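Local coordinates for protein SidF, inhibitor of growth family, member 3 (Legionella pneumophila subsp. pneumophila, PDB 4FYE) that hydrolyses phosphoinositides as a Legionella phosphatase, probably taking the 3-phosphate from phosphatidylinositol 3,4,5-trisphosphate, at residues I5-E10 and K337-L342; D91-K94 and L100-N103; M246-A251 and Q309-T314; E615-W618 and K622-F625; L627-A632 and E678-R683. The protein carries 1 engineered substitution. One frame throughout, in Å; residues are numbered along the deposited sequence.

Contact 1: residues I5-E10 and K337-L342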
# COMPACT_ATOMS: atom_id res chain seq x y z
N ILE A 5 -20.20 -4.80 -1.29
CA ILE A 5 -20.77 -3.45 -0.99
C ILE A 5 -20.22 -2.37 -1.92
O ILE A 5 -19.01 -2.28 -2.20
CB ILE A 5 -20.57 -2.99 0.49
CG1 ILE A 5 -19.07 -2.78 0.82
CG2 ILE A 5 -21.29 -3.94 1.45
CD1 ILE A 5 -18.80 -1.73 1.87
N THR A 6 -21.15 -1.54 -2.40
CA THR A 6 -20.83 -0.35 -3.17
C THR A 6 -21.38 0.83 -2.36
O THR A 6 -22.15 1.69 -2.84
CB THR A 6 -21.39 -0.44 -4.60
OG1 THR A 6 -22.82 -0.55 -4.56
CG2 THR A 6 -20.82 -1.69 -5.27
N GLU A 7 -20.96 0.83 -1.11
CA GLU A 7 -21.38 1.76 -0.09
C GLU A 7 -20.32 2.83 0.05
O GLU A 7 -19.16 2.66 -0.27
CB GLU A 7 -21.57 1.01 1.23
CG GLU A 7 -22.22 1.79 2.36
CD GLU A 7 -23.66 2.17 2.07
OE1 GLU A 7 -23.85 3.32 1.60
OE2 GLU A 7 -24.57 1.32 2.30
N ASN A 8 -20.74 3.96 0.56
CA ASN A 8 -19.88 5.08 0.78
C ASN A 8 -18.83 4.67 1.82
O ASN A 8 -19.16 4.02 2.79
CB ASN A 8 -20.75 6.22 1.26
CG ASN A 8 -19.96 7.39 1.68
OD1 ASN A 8 -19.64 8.25 0.87
ND2 ASN A 8 -19.62 7.44 2.95
N ILE A 9 -17.56 5.02 1.59
CA ILE A 9 -16.48 4.59 2.45
C ILE A 9 -16.73 5.04 3.91
O ILE A 9 -16.62 4.22 4.84
CB ILE A 9 -15.13 5.10 1.89
CG1 ILE A 9 -14.08 3.97 1.81
CG2 ILE A 9 -14.66 6.46 2.45
CD1 ILE A 9 -13.93 3.06 2.99
N GLU A 10 -17.12 6.31 4.11
CA GLU A 10 -17.34 6.79 5.43
C GLU A 10 -18.44 6.00 6.11
O GLU A 10 -18.29 5.65 7.30
CB GLU A 10 -17.68 8.29 5.49
CG GLU A 10 -17.66 8.78 6.93
CD GLU A 10 -18.14 10.22 7.18
OE1 GLU A 10 -18.76 10.47 8.27
OE2 GLU A 10 -17.89 11.11 6.31
N LYS A 337 -30.61 0.31 -3.43
CA LYS A 337 -31.05 0.35 -4.81
C LYS A 337 -31.11 1.82 -5.30
O LYS A 337 -31.13 2.10 -6.51
CB LYS A 337 -32.36 -0.47 -4.96
CG LYS A 337 -33.37 -0.16 -6.09
CD LYS A 337 -32.84 0.19 -7.51
CE LYS A 337 -33.97 0.21 -8.57
NZ LYS A 337 -33.98 1.34 -9.57
N ALA A 338 -31.12 2.74 -4.35
CA ALA A 338 -31.02 4.16 -4.67
C ALA A 338 -29.56 4.58 -4.98
O ALA A 338 -29.29 5.19 -6.01
CB ALA A 338 -31.59 5.00 -3.54
N ARG A 339 -28.63 4.24 -4.10
CA ARG A 339 -27.23 4.43 -4.44
C ARG A 339 -26.88 3.79 -5.79
O ARG A 339 -26.16 4.41 -6.59
CB ARG A 339 -26.23 3.99 -3.33
CG ARG A 339 -24.81 4.46 -3.63
CD ARG A 339 -23.98 4.44 -2.39
NE ARG A 339 -22.57 4.70 -2.64
CZ ARG A 339 -21.99 5.90 -2.53
NH1 ARG A 339 -22.66 7.04 -2.20
NH2 ARG A 339 -20.72 5.96 -2.75
N ALA A 340 -27.35 2.57 -6.05
CA ALA A 340 -26.97 1.93 -7.33
C ALA A 340 -27.36 2.84 -8.52
O ALA A 340 -26.61 2.97 -9.49
CB ALA A 340 -27.62 0.54 -7.47
N GLN A 341 -28.57 3.39 -8.45
CA GLN A 341 -29.13 4.15 -9.55
C GLN A 341 -28.31 5.44 -9.72
O GLN A 341 -27.95 5.84 -10.82
CB GLN A 341 -30.61 4.45 -9.27
CG GLN A 341 -31.35 5.00 -10.45
CD GLN A 341 -32.73 5.59 -10.08
OE1 GLN A 341 -32.93 6.16 -8.99
NE2 GLN A 341 -33.69 5.46 -10.99
N LEU A 342 -28.00 6.10 -8.61
CA LEU A 342 -27.11 7.23 -8.58
C LEU A 342 -25.76 6.91 -9.20
O LEU A 342 -25.26 7.70 -9.99
CB LEU A 342 -26.90 7.67 -7.14
CG LEU A 342 -27.78 8.80 -6.61
CD1 LEU A 342 -28.85 9.25 -7.60
CD2 LEU A 342 -28.32 8.47 -5.23

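Contact 2: residues D91-K94 and L100-N103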
# COMPACT_ATOMS: atom_id res chain seq x y z
N ASP A 91 -7.87 -33.09 0.54
CA ASP A 91 -9.29 -33.13 0.13
C ASP A 91 -9.44 -33.00 -1.38
O ASP A 91 -10.25 -33.69 -1.99
CB ASP A 91 -10.15 -32.06 0.83
CG ASP A 91 -10.70 -32.51 2.19
OD1 ASP A 91 -10.25 -33.55 2.76
OD2 ASP A 91 -11.59 -31.80 2.72
N LYS A 92 -8.65 -32.14 -2.00
CA LYS A 92 -8.80 -31.98 -3.42
C LYS A 92 -7.90 -32.92 -4.23
O LYS A 92 -7.91 -32.86 -5.45
CB LYS A 92 -8.68 -30.51 -3.85
CG LYS A 92 -7.26 -30.03 -4.14
CD LYS A 92 -7.26 -28.61 -4.66
CE LYS A 92 -7.92 -27.67 -3.66
NZ LYS A 92 -7.46 -26.29 -3.93
N ASP A 93 -7.17 -33.82 -3.56
CA ASP A 93 -6.19 -34.68 -4.26
C ASP A 93 -6.80 -35.97 -4.83
O ASP A 93 -7.93 -36.32 -4.49
CB ASP A 93 -4.86 -34.89 -3.48
CG ASP A 93 -4.88 -36.06 -2.48
OD1 ASP A 93 -5.69 -37.00 -2.59
OD2 ASP A 93 -4.02 -36.04 -1.56
N LYS A 94 -6.05 -36.67 -5.68
CA LYS A 94 -6.56 -37.89 -6.31
C LYS A 94 -6.28 -39.19 -5.56
O LYS A 94 -6.95 -40.20 -5.83
CB LYS A 94 -6.15 -37.99 -7.78
CG LYS A 94 -7.36 -37.94 -8.69
CD LYS A 94 -7.70 -36.54 -9.21
CE LYS A 94 -8.96 -36.68 -10.06
NZ LYS A 94 -8.98 -35.78 -11.24
N LEU A 100 -7.51 -41.05 7.16
CA LEU A 100 -6.30 -41.48 7.83
C LEU A 100 -5.28 -40.35 7.92
O LEU A 100 -4.64 -40.14 8.95
CB LEU A 100 -5.66 -42.67 7.10
CG LEU A 100 -4.51 -43.32 7.89
CD1 LEU A 100 -4.23 -44.76 7.47
CD2 LEU A 100 -3.21 -42.48 7.92
N ARG A 101 -5.15 -39.61 6.83
CA ARG A 101 -4.12 -38.64 6.71
C ARG A 101 -4.49 -37.36 7.43
O ARG A 101 -3.65 -36.78 8.11
CB ARG A 101 -3.82 -38.35 5.25
CG ARG A 101 -3.04 -39.44 4.51
CD ARG A 101 -2.87 -38.99 3.07
NE ARG A 101 -4.12 -39.12 2.31
CZ ARG A 101 -4.42 -38.47 1.18
NH1 ARG A 101 -3.60 -37.57 0.66
NH2 ARG A 101 -5.59 -38.71 0.60
N LYS A 102 -5.76 -36.94 7.32
CA LYS A 102 -6.23 -35.76 8.05
C LYS A 102 -6.12 -35.95 9.55
O LYS A 102 -5.54 -35.09 10.26
CB LYS A 102 -7.66 -35.43 7.69
CG LYS A 102 -7.79 -34.89 6.28
CD LYS A 102 -9.05 -34.07 6.08
CE LYS A 102 -10.27 -34.96 6.11
NZ LYS A 102 -11.21 -34.24 5.23
N ASN A 103 -6.61 -37.10 10.03
CA ASN A 103 -6.50 -37.46 11.45
C ASN A 103 -5.07 -37.56 11.93
O ASN A 103 -4.79 -37.21 13.08
CB ASN A 103 -7.27 -38.74 11.79
CG ASN A 103 -8.76 -38.58 11.60
OD1 ASN A 103 -9.27 -37.46 11.41
ND2 ASN A 103 -9.48 -39.70 11.61

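Contact 3: residues M246-A251 and Q309-T314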
# COMPACT_ATOMS: atom_id res chain seq x y z
N MET A 246 -3.53 -6.32 -1.92
CA MET A 246 -4.08 -4.95 -2.05
C MET A 246 -5.13 -4.69 -1.04
O MET A 246 -6.17 -5.34 -1.00
CB MET A 246 -4.60 -4.58 -3.44
CG MET A 246 -4.47 -3.11 -3.74
SD MET A 246 -4.74 -2.72 -5.47
CE MET A 246 -4.86 -0.94 -5.31
N ALA A 247 -4.88 -3.69 -0.22
CA ALA A 247 -5.87 -3.30 0.74
C ALA A 247 -6.02 -1.78 0.75
O ALA A 247 -5.07 -1.03 0.44
CB ALA A 247 -5.43 -3.78 2.14
N ARG A 248 -7.19 -1.35 1.18
CA ARG A 248 -7.52 0.03 1.28
C ARG A 248 -7.17 0.36 2.73
O ARG A 248 -7.62 -0.33 3.67
CB ARG A 248 -9.03 0.21 1.05
CG ARG A 248 -9.54 1.64 1.26
CD ARG A 248 -9.22 2.47 -0.05
NE ARG A 248 -9.93 3.71 0.05
CZ ARG A 248 -11.20 3.86 -0.31
NH1 ARG A 248 -11.83 2.85 -0.88
NH2 ARG A 248 -11.82 5.03 -0.11
N MET A 249 -6.38 1.39 2.90
CA MET A 249 -5.91 1.81 4.21
C MET A 249 -6.61 3.11 4.64
O MET A 249 -6.50 4.15 3.97
CB MET A 249 -4.43 2.02 4.17
CG MET A 249 -3.83 2.51 5.47
SD MET A 249 -2.04 2.16 5.49
CE MET A 249 -1.52 3.64 4.69
N ILE A 250 -7.36 3.04 5.73
CA ILE A 250 -8.07 4.16 6.26
C ILE A 250 -7.62 4.39 7.71
O ILE A 250 -7.53 3.46 8.48
CB ILE A 250 -9.52 3.84 6.34
CG1 ILE A 250 -10.00 3.24 5.03
CG2 ILE A 250 -10.27 5.11 6.72
CD1 ILE A 250 -10.18 4.27 3.94
N ALA A 251 -7.39 5.64 8.09
CA ALA A 251 -7.05 5.97 9.47
C ALA A 251 -7.87 7.17 9.84
O ALA A 251 -8.08 8.05 9.02
CB ALA A 251 -5.57 6.29 9.57
N GLN A 309 -12.86 5.99 -6.00
CA GLN A 309 -13.33 7.30 -6.27
C GLN A 309 -14.84 7.32 -6.10
O GLN A 309 -15.35 8.24 -5.50
CB GLN A 309 -12.89 7.73 -7.67
CG GLN A 309 -13.12 9.19 -7.99
CD GLN A 309 -12.43 9.61 -9.28
OE1 GLN A 309 -13.08 9.76 -10.30
NE2 GLN A 309 -11.10 9.76 -9.23
N ILE A 310 -15.56 6.29 -6.57
CA ILE A 310 -16.99 6.21 -6.34
C ILE A 310 -17.34 6.10 -4.80
O ILE A 310 -18.30 6.77 -4.30
CB ILE A 310 -17.66 5.07 -7.16
CG1 ILE A 310 -18.03 5.47 -8.61
CG2 ILE A 310 -19.02 4.70 -6.57
CD1 ILE A 310 -16.96 5.97 -9.50
N ASP A 311 -16.57 5.27 -4.06
CA ASP A 311 -16.75 5.09 -2.60
C ASP A 311 -16.64 6.41 -1.86
O ASP A 311 -17.21 6.56 -0.78
CB ASP A 311 -15.56 4.29 -2.01
CG ASP A 311 -15.54 2.87 -2.43
OD1 ASP A 311 -16.49 2.49 -3.20
OD2 ASP A 311 -14.57 2.14 -2.00
N ARG A 312 -15.76 7.28 -2.34
CA ARG A 312 -15.53 8.53 -1.68
C ARG A 312 -16.62 9.55 -2.01
O ARG A 312 -16.56 10.65 -1.53
CB ARG A 312 -14.14 9.07 -2.00
CG ARG A 312 -13.12 8.25 -1.24
CD ARG A 312 -11.67 8.26 -1.71
NE ARG A 312 -11.09 9.58 -1.95
CZ ARG A 312 -10.79 10.40 -0.97
NH1 ARG A 312 -11.03 10.00 0.27
NH2 ARG A 312 -10.22 11.56 -1.20
N MET A 313 -17.61 9.19 -2.82
CA MET A 313 -18.76 10.09 -2.98
C MET A 313 -20.01 9.73 -2.19
O MET A 313 -20.47 8.56 -2.16
CB MET A 313 -19.09 10.26 -4.45
CG MET A 313 -17.86 10.88 -5.13
SD MET A 313 -18.10 11.35 -6.82
CE MET A 313 -18.22 9.74 -7.48
N THR A 314 -20.56 10.75 -1.54
CA THR A 314 -21.80 10.56 -0.82
C THR A 314 -22.83 10.52 -1.88
O THR A 314 -22.60 10.96 -3.03
CB THR A 314 -22.06 11.73 0.16
OG1 THR A 314 -22.34 12.95 -0.57
CG2 THR A 314 -20.76 11.97 0.98

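Contact 4: residues E615-W618 and K622-F625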
# COMPACT_ATOMS: atom_id res chain seq x y z
N GLU A 615 19.60 18.21 -2.14
CA GLU A 615 20.82 18.01 -1.28
C GLU A 615 21.27 16.54 -1.21
O GLU A 615 22.31 16.21 -0.64
CB GLU A 615 20.56 18.51 0.15
CG GLU A 615 20.26 20.00 0.19
CD GLU A 615 20.21 20.60 1.59
OE1 GLU A 615 20.54 19.90 2.58
OE2 GLU A 615 19.86 21.81 1.70
N ASN A 616 20.48 15.65 -1.81
CA ASN A 616 20.85 14.26 -1.91
C ASN A 616 21.14 13.70 -0.53
O ASN A 616 22.07 12.92 -0.32
CB ASN A 616 22.04 14.13 -2.89
CG ASN A 616 22.38 12.69 -3.23
OD1 ASN A 616 23.56 12.41 -3.44
ND2 ASN A 616 21.39 11.76 -3.25
N THR A 617 20.27 14.04 0.42
CA THR A 617 20.35 13.48 1.77
C THR A 617 19.32 12.36 2.09
O THR A 617 19.37 11.72 3.15
CB THR A 617 20.28 14.59 2.82
OG1 THR A 617 19.08 15.36 2.60
CG2 THR A 617 21.52 15.49 2.73
N TRP A 618 18.44 12.09 1.14
CA TRP A 618 17.29 11.22 1.39
C TRP A 618 17.77 9.85 1.77
O TRP A 618 17.11 9.11 2.49
CB TRP A 618 16.41 11.18 0.14
CG TRP A 618 17.14 10.53 -1.01
CD1 TRP A 618 17.94 11.16 -1.98
CD2 TRP A 618 17.25 9.09 -1.30
NE1 TRP A 618 18.47 10.23 -2.85
CE2 TRP A 618 18.13 8.97 -2.48
CE3 TRP A 618 16.71 7.96 -0.74
CZ2 TRP A 618 18.45 7.74 -3.04
CZ3 TRP A 618 17.06 6.70 -1.31
CH2 TRP A 618 17.89 6.61 -2.45
N LYS A 622 19.54 8.46 8.83
CA LYS A 622 18.67 9.29 9.65
C LYS A 622 17.48 9.87 8.88
O LYS A 622 16.57 10.42 9.50
CB LYS A 622 19.50 10.40 10.32
CG LYS A 622 19.77 11.64 9.46
CD LYS A 622 20.93 12.46 10.05
CE LYS A 622 21.30 13.71 9.25
NZ LYS A 622 22.71 14.10 9.56
N ASN A 623 17.51 9.77 7.56
CA ASN A 623 16.40 10.27 6.71
C ASN A 623 15.71 9.19 5.97
O ASN A 623 14.93 9.48 5.10
CB ASN A 623 16.88 11.28 5.65
CG ASN A 623 17.47 12.50 6.28
OD1 ASN A 623 18.48 13.04 5.81
ND2 ASN A 623 16.89 12.91 7.40
N ASN A 624 16.02 7.95 6.29
CA ASN A 624 15.48 6.83 5.55
C ASN A 624 14.00 6.81 5.10
O ASN A 624 13.68 6.56 3.92
CB ASN A 624 15.88 5.51 6.19
CG ASN A 624 15.89 4.36 5.21
OD1 ASN A 624 15.87 3.16 5.62
ND2 ASN A 624 15.94 4.67 3.94
N PHE A 625 12.97 6.98 5.84
CA PHE A 625 11.85 6.82 4.77
C PHE A 625 11.26 8.17 4.34
O PHE A 625 10.12 8.25 3.82
CB PHE A 625 10.71 5.93 5.33
CG PHE A 625 11.05 4.44 5.43
CD1 PHE A 625 10.29 3.51 4.71
CD2 PHE A 625 12.14 3.99 6.18
CE1 PHE A 625 10.53 2.15 4.80
CE2 PHE A 625 12.41 2.61 6.27
CZ PHE A 625 11.61 1.69 5.59

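Contact 5: residues L627-A632 and E678-R683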
# COMPACT_ATOMS: atom_id res chain seq x y z
N LEU A 627 11.62 10.80 2.27
CA LEU A 627 11.39 11.46 1.00
C LEU A 627 10.18 10.77 0.40
O LEU A 627 9.25 11.45 -0.03
CB LEU A 627 12.61 11.44 0.07
CG LEU A 627 12.40 11.89 -1.40
CD1 LEU A 627 11.82 13.31 -1.50
CD2 LEU A 627 13.73 11.78 -2.16
N GLN A 628 10.17 9.44 0.50
CA GLN A 628 9.05 8.62 0.06
C GLN A 628 7.80 9.03 0.81
O GLN A 628 6.72 9.23 0.21
CB GLN A 628 9.43 7.15 0.28
CG GLN A 628 10.74 6.71 -0.42
CD GLN A 628 12.00 6.84 0.46
OE1 GLN A 628 12.14 7.78 1.19
NE2 GLN A 628 12.95 5.94 0.30
N THR A 629 7.93 9.25 2.12
CA THR A 629 6.76 9.65 2.94
C THR A 629 6.26 11.01 2.54
O THR A 629 5.04 11.20 2.45
CB THR A 629 7.09 9.72 4.43
OG1 THR A 629 7.51 8.43 4.85
CG2 THR A 629 5.83 10.08 5.26
N LEU A 630 7.18 11.93 2.23
CA LEU A 630 6.82 13.29 1.92
C LEU A 630 6.06 13.29 0.66
O LEU A 630 4.93 13.80 0.59
CB LEU A 630 8.04 14.19 1.84
CG LEU A 630 8.53 14.37 3.28
CD1 LEU A 630 9.98 14.91 3.45
CD2 LEU A 630 7.52 15.24 4.02
N MET A 631 6.62 12.65 -0.33
CA MET A 631 5.97 12.61 -1.64
C MET A 631 4.63 11.86 -1.56
O MET A 631 3.65 12.27 -2.19
CB MET A 631 6.90 12.02 -2.70
CG MET A 631 8.18 12.81 -2.86
SD MET A 631 7.68 14.44 -3.42
CE MET A 631 8.02 14.35 -5.15
N ALA A 632 4.54 10.82 -0.72
CA ALA A 632 3.24 10.09 -0.70
C ALA A 632 2.25 11.00 -0.03
O ALA A 632 1.12 11.14 -0.46
CB ALA A 632 3.35 8.79 0.03
N GLU A 678 7.69 16.85 12.93
CA GLU A 678 8.07 16.18 14.17
C GLU A 678 8.03 14.65 14.11
O GLU A 678 8.97 13.99 14.55
CB GLU A 678 7.19 16.65 15.32
CG GLU A 678 7.93 16.78 16.66
CD GLU A 678 7.32 17.87 17.53
OE1 GLU A 678 6.25 18.43 17.16
OE2 GLU A 678 7.93 18.15 18.60
N PHE A 679 6.95 14.10 13.54
CA PHE A 679 6.73 12.67 13.53
C PHE A 679 7.85 12.05 12.72
O PHE A 679 8.27 10.95 13.00
CB PHE A 679 5.37 12.27 12.94
CG PHE A 679 5.10 10.81 13.08
CD1 PHE A 679 5.49 9.93 12.12
CD2 PHE A 679 4.56 10.33 14.24
CE1 PHE A 679 5.29 8.58 12.26
CE2 PHE A 679 4.39 8.98 14.40
CZ PHE A 679 4.77 8.11 13.41
N LEU A 680 8.35 12.75 11.72
CA LEU A 680 9.44 12.14 10.96
C LEU A 680 10.83 12.38 11.56
O LEU A 680 11.61 11.45 11.60
CB LEU A 680 9.38 12.57 9.51
CG LEU A 680 8.20 12.11 8.64
CD1 LEU A 680 8.48 12.67 7.23
CD2 LEU A 680 8.15 10.57 8.64
N ASP A 681 11.10 13.58 12.06
CA ASP A 681 12.42 14.00 12.48
C ASP A 681 12.74 13.49 13.86
O ASP A 681 13.91 13.20 14.17
CB ASP A 681 12.53 15.54 12.45
CG ASP A 681 12.28 16.16 11.03
OD1 ASP A 681 12.37 15.40 10.01
OD2 ASP A 681 12.00 17.40 10.92
N HIS A 682 11.70 13.36 14.70
CA HIS A 682 11.90 12.90 16.08
C HIS A 682 12.72 11.62 16.13
O HIS A 682 12.44 10.65 15.41
CB HIS A 682 10.61 12.77 16.92
CG HIS A 682 10.89 12.45 18.38
ND1 HIS A 682 11.04 11.16 18.85
CD2 HIS A 682 11.16 13.28 19.47
CE1 HIS A 682 11.34 11.18 20.15
NE2 HIS A 682 11.42 12.48 20.54
N ARG A 683 13.76 11.64 16.95
CA ARG A 683 14.68 10.53 17.10
C ARG A 683 14.16 9.59 18.21
O ARG A 683 14.24 9.94 19.40
CB ARG A 683 16.13 11.05 17.42
CG ARG A 683 16.83 11.88 16.31
CD ARG A 683 16.91 11.15 14.93
NE ARG A 683 15.63 11.02 14.18
CZ ARG A 683 15.40 10.06 13.24
NH1 ARG A 683 16.33 9.13 12.94
NH2 ARG A 683 14.23 10.00 12.57

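Contact 1: residues I5-E10 and K337-L342
R339 reaches from its helix to the N-terminal strip of the chain and lays its guanidinium over the backbone of N8. NH2 of R339 lies 3.7 Å from CA of N8, and N of N8 is 3.6 Å above the guanidinium plane, toward its rim rather than over its middle. CB of N8 adds a contact of 4.0 Å to CZ of R339. At the edge of the same group, NE of R339 donates a hydrogen bond of 3.0 Å to O of T6. The oxygen lies almost in the guanidinium plane, but the N-H bends to 136° and the donor is tilted from the plane of the carbonyl, so the bond is far from straight. The long reach comes from the side-chain shape: chi1 of -169° sets CG on the side opposite the backbone N, and the chain stays extended as far as NE. E7 crosses the arm lower down, its OE1 4.1 Å from CD of R339. OE1 remains 4.6 Å from NE of R339, where some attraction between opposite charges is possible, though the charged atoms are not in contact; it also accepts a weak bond from N of N8. Another nitrogen of the guanidinium, NH1, bonds to O of M313 and OD1 of N315. The arginine of helix 335-349 thus meets the residues leading into helix 9-16, of which N8 is the N-cap. Nearby, T6 OG1 bonds to O of T398 on strand 391-399, L318 of helix 315-320 packs against R339, and the side chain of I9 packs on R248 and I250 of strand 247-254.

Contact 2: residues D91-K94 and L100-N103
D91 and K102 form one of two salt bridges across this contact, and D93 and R101 form the other; each acidic residue on the first segment meets one basic residue on the second. OD1 of D91 accepts from NZ of K102 (2.7 Å) through its syn lone pair, on the side of the other carboxylate oxygen. OD2 of D91 is farther from NZ of K102, at 3.5 Å, so the grip is one-sided. The side chains cross at about a right angle, and the bend of the lysine at chi3 swings CE of K102, 3.6 Å from OD1 of D91, and with it NZ toward the carboxylate. In the second bridge the side chains approach from opposite directions. NH1 of R101 donates to OD2 of D93 over 2.7 Å, nearly straight at 167°, again to a syn lone pair. The oxygen sits in the guanidinium plane, at its edge, and the carboxylate is only 18° from coplanar with it. OD1 of D93 lies 3.6 Å from NH2 of R101, so the pair is not a two-bond, fork-like bridge; that oxygen instead makes a salt bridge with K98. R101 has partners beyond the aspartate as well: NE bonds to O of E97, while NH1 is shared, weakly, with O of S163. Both charged pairs span the short link between helix 71-92 and helix 98-119, close to the turn. I90 of the first helix packs against R101 and K102, and S163 closes helix 136-163 beside them.

Contact 3: residues M246-A251 and Q309-T314
R248 stretches from strand 247-254 to the end of helix 284-311, where its NH1 meets OD2 of D311 in a salt bridge of 3.0 Å. Its first torsion, 175°, carries CG to the far side from the backbone N, and a bend at chi2 (80°) then swings the guanidinium toward the helix. D311 has its CG beside its own backbone N, and the two side chains run antiparallel alongside one another. The flat groups end up nearly coplanar, with OD2 at the guanidinium edge and using the anti lone pair, away from the other oxygen; the N-H points to it at 150°. In R312, chi1 sets CG beside the backbone N, 3.7 Å from NH2 of R248, and the extended chi2 carries CD on past that nitrogen at 3.6 Å; the bend at chi3 only turns the guanidinium afterwards. The two guanidinium planes stand nearly perpendicular. Outside these segments, OD1 of D265 on strand 260-268 pairs with NE of R248, OD2 of D265 with NH1 of R312, and D639 with NH2 of R312. The two arginines thus share one carboxylate, D265, and each has one more acid of its own; these carboxylates probably offset the positive charge that their closeness would otherwise build up.

Contact 4: residues E615-W618 and K622-F625
N623 faces the carbonyl oxygens of T617 and W618, and its side chain supplies most of the touching between the two segments. In van der Waals contact, the CB methylene of N623 lies 3.6 Å from O of T617 and 3.8 Å from O of W618, two backbone carbonyl oxygens, while CB of T617 approaches the amide end of N623. The torsion of -62° at N623 places CG opposite its carbonyl carbon, directing the amide to T617, whose side chain it crosses at a slant. Backbone carbonyls provide a second kind of meeting: O of W618 and O of N623 are 3.4 Å apart, two acceptors side by side with no hydrogen bond between them, and N of N624 is 4.1 Å from O of W618. Aromatic contacts are made with residues outside the two segments. The indole of W618 meets the ring of W417 at about 50°, and F625 makes an edge-to-face contact with F719. L612 of helix 590-614 touches T617, W618 and N623 alike, so all three gather on one leucine. The arrangement is that of a tight connection between helices: N616, with positive phi (56°), ends helix 590-614 in a Schellman motif, a 3-10 turn passes through K622 and N623, and F625 occupies the N-cap position of helix 626-637.

Contact 5: residues L627-A632 and E678-R683
NE of R683 donates to O of D681 over 2.8 Å, and NH2 of the same guanidinium to O of L680 over 3.1 Å, so the arginine just past helix 678-681 folds back onto carbonyls of its last residues. The second bond lies in the plane of the carbonyl, whereas NE stands above the plane of the D681 carbonyl, 40° out of it. NH1 of R683 finds a further partner in OD1 of N726. The side chain of L680 points to helix 626-637. The tie across the contact is apolar: CD2 of L680 comes within 4.1 Å of CG2 of T629, tip to tip, and CD1 of L680 lies 4.2 Å from CD2 of L630. This is side-chain packing of one short helical segment, 678-681, against a longer helix, with all three residues buried. T629 presents its methyl because CG2 stands opposite its backbone N, while OG1 bonds back to O of F625, the N-cap residue one turn earlier. L656 and K659 of helix 652-668 also touch T629, and Y605 and L612 of helix 590-614 touch L630. At the C-terminal end of helix 678-681, OD1 of D681 forms a salt bridge with K626.

How the contacts relate
From the N terminus, the chain leaves segment 5-10 and returns to it only at 337-342, so contact 1 closes a loop of 326 residues. Contacts 2 and 3 lie within it, one after the other: contact 2 joins the ends of two successive helices, and contact 3 links a sheet strand to the end of helix 284-311. Contacts 1 and 3 also touch, I9 N reaching D311 O. Contact 4 then closes a 3-residue loop in the link between helices 590-614 and 626-637; contact 5, adjoining it through W618 and L627, closes a 45-residue loop and sets helix 678-681 against helix 626-637. No loops cross. Contact 2 stands apart, its centre about 43 Å from that of contact 1.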